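Local coordinates for Serine/threonine-protein kinase pknE (PDB 2H34), which is the catalytic domain of a transmembrane kinase of Mycobacterium tuberculosis that transfers phosphate from ATP to serine and threonine residues of proteins, at residues 99-104 / 108-113. Numbering follows the deposited sequence.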
ATOM      1  N   ILE A  99     -15.008  -0.270   5.691  1.00 63.06           N
ATOM      2  CA  ILE A  99     -15.572  -1.619   5.716  1.00 63.61           C
ATOM      3  C   ILE A  99     -17.040  -1.513   6.093  1.00 64.27           C
ATOM      4  O   ILE A  99     -17.368  -0.977   7.158  1.00 64.64           O
ATOM      5  CB  ILE A  99     -14.852  -2.536   6.733  1.00 63.50           C
ATOM      6  CG1 ILE A  99     -13.372  -2.731   6.370  1.00 63.70           C
ATOM      7  CG2 ILE A  99     -15.562  -3.884   6.870  1.00 63.39           C
ATOM      8  CD1 ILE A  99     -13.059  -2.754   4.893  1.00 63.27           C
ATOM      9  N   HIS A 100     -17.924  -2.012   5.231  1.00 64.79           N
ATOM     10  CA  HIS A 100     -19.356  -2.004   5.545  1.00 65.26           C
ATOM     11  C   HIS A 100     -19.731  -3.053   6.554  1.00 65.16           C
ATOM     12  O   HIS A 100     -20.407  -2.758   7.523  1.00 65.06           O
ATOM     13  CB  HIS A 100     -20.218  -2.180   4.303  1.00 65.23           C
ATOM     14  CG  HIS A 100     -20.061  -1.081   3.304  1.00 66.33           C
ATOM     15  ND1 HIS A 100     -20.045  -1.310   1.944  1.00 66.05           N
ATOM     16  CD2 HIS A 100     -19.900   0.256   3.467  1.00 67.17           C
ATOM     17  CE1 HIS A 100     -19.888  -0.160   1.313  1.00 67.17           C
ATOM     18  NE2 HIS A 100     -19.789   0.805   2.212  1.00 67.18           N
ATOM     19  N   ASP A 101     -19.289  -4.278   6.324  1.00 65.90           N
ATOM     20  CA  ASP A 101     -19.768  -5.405   7.100  1.00 66.82           C
ATOM     21  C   ASP A 101     -18.841  -6.580   6.890  1.00 67.18           C
ATOM     22  O   ASP A 101     -18.006  -6.553   5.988  1.00 67.18           O
ATOM     23  CB  ASP A 101     -21.187  -5.762   6.644  1.00 67.10           C
ATOM     24  CG  ASP A 101     -21.879  -6.738   7.569  1.00 67.50           C
ATOM     25  OD1 ASP A 101     -21.483  -6.861   8.745  1.00 67.44           O
ATOM     26  OD2 ASP A 101     -22.835  -7.388   7.104  1.00 69.55           O
ATOM     27  N   PHE A 102     -18.991  -7.600   7.734  1.00 67.69           N
ATOM     28  CA  PHE A 102     -18.253  -8.855   7.618  1.00 68.13           C
ATOM     29  C   PHE A 102     -18.873  -9.937   8.508  1.00 68.77           C
ATOM     30  O   PHE A 102     -19.599  -9.632   9.457  1.00 68.82           O
ATOM     31  CB  PHE A 102     -16.772  -8.652   7.958  1.00 67.88           C
ATOM     32  CG  PHE A 102     -16.535  -7.939   9.264  1.00 68.19           C
ATOM     33  CD1 PHE A 102     -16.481  -6.549   9.319  1.00 68.77           C
ATOM     34  CD2 PHE A 102     -16.341  -8.655  10.438  1.00 68.32           C
ATOM     35  CE1 PHE A 102     -16.249  -5.887  10.529  1.00 67.97           C
ATOM     36  CE2 PHE A 102     -16.108  -8.000  11.650  1.00 67.85           C
ATOM     37  CZ  PHE A 102     -16.063  -6.620  11.692  1.00 67.92           C
ATOM     38  N   GLY A 103     -18.581 -11.198   8.194  1.00 69.48           N
ATOM     39  CA  GLY A 103     -19.075 -12.341   8.969  1.00 70.31           C
ATOM     40  C   GLY A 103     -19.085 -13.604   8.128  1.00 70.83           C
ATOM     41  O   GLY A 103     -18.183 -13.808   7.310  1.00 70.99           O
ATOM     42  N   GLU A 104     -20.101 -14.447   8.321  1.00 70.99           N
ATOM     43  CA  GLU A 104     -20.295 -15.622   7.472  1.00 71.19           C
ATOM     44  C   GLU A 104     -21.653 -15.664   6.786  1.00 71.36           C
ATOM     45  O   GLU A 104     -22.676 -15.337   7.391  1.00 71.50           O
ATOM     46  CB  GLU A 104     -20.132 -16.916   8.269  1.00 71.38           C
ATOM     47  CG  GLU A 104     -20.549 -18.172   7.488  1.00 71.46           C
ATOM     48  CD  GLU A 104     -20.609 -19.418   8.341  1.00 71.81           C
ATOM     49  OE1 GLU A 104     -21.438 -20.306   8.033  1.00 72.09           O
ATOM     50  OE2 GLU A 104     -19.827 -19.511   9.310  1.00 71.84           O
ATOM     51  N   GLN A 108     -18.881 -19.454   3.875  1.00 73.50           N
ATOM     52  CA  GLN A 108     -17.921 -18.485   3.320  1.00 73.64           C
ATOM     53  C   GLN A 108     -17.817 -17.218   4.166  1.00 73.70           C
ATOM     54  O   GLN A 108     -18.830 -16.594   4.502  1.00 73.77           O
ATOM     55  CB  GLN A 108     -18.290 -18.111   1.874  1.00 73.68           C
ATOM     56  CG  GLN A 108     -17.095 -17.803   0.961  1.00 73.91           C
ATOM     57  CD  GLN A 108     -16.735 -18.970   0.038  1.00 74.83           C
ATOM     58  OE1 GLN A 108     -17.537 -19.388  -0.802  1.00 74.67           O
ATOM     59  NE2 GLN A 108     -15.516 -19.490   0.185  1.00 75.25           N
ATOM     60  N   LEU A 109     -16.584 -16.850   4.505  1.00 73.71           N
ATOM     61  CA  LEU A 109     -16.319 -15.612   5.233  1.00 73.62           C
ATOM     62  C   LEU A 109     -16.137 -14.449   4.269  1.00 73.56           C
ATOM     63  O   LEU A 109     -15.377 -14.532   3.306  1.00 73.55           O
ATOM     64  CB  LEU A 109     -15.105 -15.752   6.159  1.00 73.61           C
ATOM     65  CG  LEU A 109     -15.225 -16.737   7.333  1.00 73.66           C
ATOM     66  CD1 LEU A 109     -14.130 -16.505   8.373  1.00 73.72           C
ATOM     67  CD2 LEU A 109     -16.594 -16.656   7.998  1.00 73.72           C
ATOM     68  N   TYR A 110     -16.849 -13.366   4.537  1.00 73.56           N
ATOM     69  CA  TYR A 110     -16.893 -12.246   3.624  1.00 73.46           C
ATOM     70  C   TYR A 110     -16.493 -10.936   4.308  1.00 73.43           C
ATOM     71  O   TYR A 110     -16.599 -10.801   5.532  1.00 73.21           O
ATOM     72  CB  TYR A 110     -18.293 -12.145   3.008  1.00 73.49           C
ATOM     73  CG  TYR A 110     -19.363 -11.595   3.936  1.00 74.16           C
ATOM     74  CD1 TYR A 110     -19.955 -12.395   4.916  1.00 74.25           C
ATOM     75  CD2 TYR A 110     -19.794 -10.272   3.820  1.00 74.93           C
ATOM     76  CE1 TYR A 110     -20.939 -11.882   5.763  1.00 75.04           C
ATOM     77  CE2 TYR A 110     -20.774  -9.751   4.659  1.00 75.20           C
ATOM     78  CZ  TYR A 110     -21.343 -10.557   5.623  1.00 75.70           C
ATOM     79  OH  TYR A 110     -22.312 -10.028   6.445  1.00 76.49           O
ATOM     80  N   VAL A 111     -16.002  -9.994   3.502  1.00 73.43           N
ATOM     81  CA  VAL A 111     -15.823  -8.602   3.917  1.00 73.21           C
ATOM     82  C   VAL A 111     -16.415  -7.677   2.855  1.00 73.31           C
ATOM     83  O   VAL A 111     -16.004  -7.690   1.696  1.00 73.22           O
ATOM     84  CB  VAL A 111     -14.343  -8.246   4.180  1.00 73.12           C
ATOM     85  CG1 VAL A 111     -14.210  -6.773   4.516  1.00 72.99           C
ATOM     86  CG2 VAL A 111     -13.777  -9.088   5.318  1.00 73.20           C
ATOM     87  N   ASP A 112     -17.401  -6.891   3.266  1.00 73.71           N
ATOM     88  CA  ASP A 112     -18.095  -5.974   2.380  1.00 74.17           C
ATOM     89  C   ASP A 112     -17.535  -4.583   2.581  1.00 74.64           C
ATOM     90  O   ASP A 112     -17.535  -4.061   3.692  1.00 74.75           O
ATOM     91  CB  ASP A 112     -19.592  -6.000   2.691  1.00 74.17           C
ATOM     92  CG  ASP A 112     -20.341  -4.805   2.129  1.00 74.41           C
ATOM     93  OD1 ASP A 112     -19.708  -3.871   1.594  1.00 74.48           O
ATOM     94  OD2 ASP A 112     -21.582  -4.795   2.233  1.00 74.82           O
HETATM   95  N   MSE A 113     -17.075  -3.972   1.499  1.00 75.25           N
HETATM   96  CA  MSE A 113     -16.454  -2.654   1.582  1.00 76.06           C
HETATM   97  C   MSE A 113     -16.908  -1.717   0.477  1.00 75.53           C
HETATM   98  O   MSE A 113     -17.434  -2.158  -0.548  1.00 75.63           O
HETATM   99  CB  MSE A 113     -14.936  -2.785   1.557  1.00 76.66           C
HETATM  100  CG  MSE A 113     -14.466  -3.928   0.703  1.00 80.75           C
HETATM  101 SE   MSE A 113     -12.551  -4.158   0.660  1.00 91.30          SE
HETATM  102  CE  MSE A 113     -12.265  -5.352   2.227  1.00 88.13           C
TER
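His100 and Asp101 both send their backbone N-H groups to Asp112 O, at 2.6 Å from His100 N and 3.2 Å from Asp101 N; two residues facing one define a classic beta bulge. The bulge turns the His100 side chain toward Asp112, where ND1 donates to OD1 at 2.6 Å. This bond lies near the imidazole plane and meets OD1 on the syn side, though tilted 34° out of the carboxylate plane. OD2 is hydrogen-bonded to Tyr36 OH, which helps fix the carboxylate's rotation. Directly after the bulge Asp112 N returns a bond to Asp101 O, and Gly103 and Tyr110 continue the antiparallel pairing. Tyr110 CG sits between its backbone N and carbonyl carbon (chi1 75°), laying the ring across the partner strand: Phe102 CA is 4.2 Å from the Tyr110 ring centroid, a CH-pi contact, and Gly103 N lies over the same face. Tyr110 OH donates to Asp101 OD2 at 2.8 Å from above the carboxylate plane. On the other face, Ile99 CD1 meets Met113 CE at 3.8 Å, while Ile99 also touches Ala88 of helix 75-88. Backbone bonds of Val111 with Lys65 and Met113 with Ala63 join the hairpin to strand 60-66, making it one edge of the five-stranded antiparallel sheet of the kinase N-lobe.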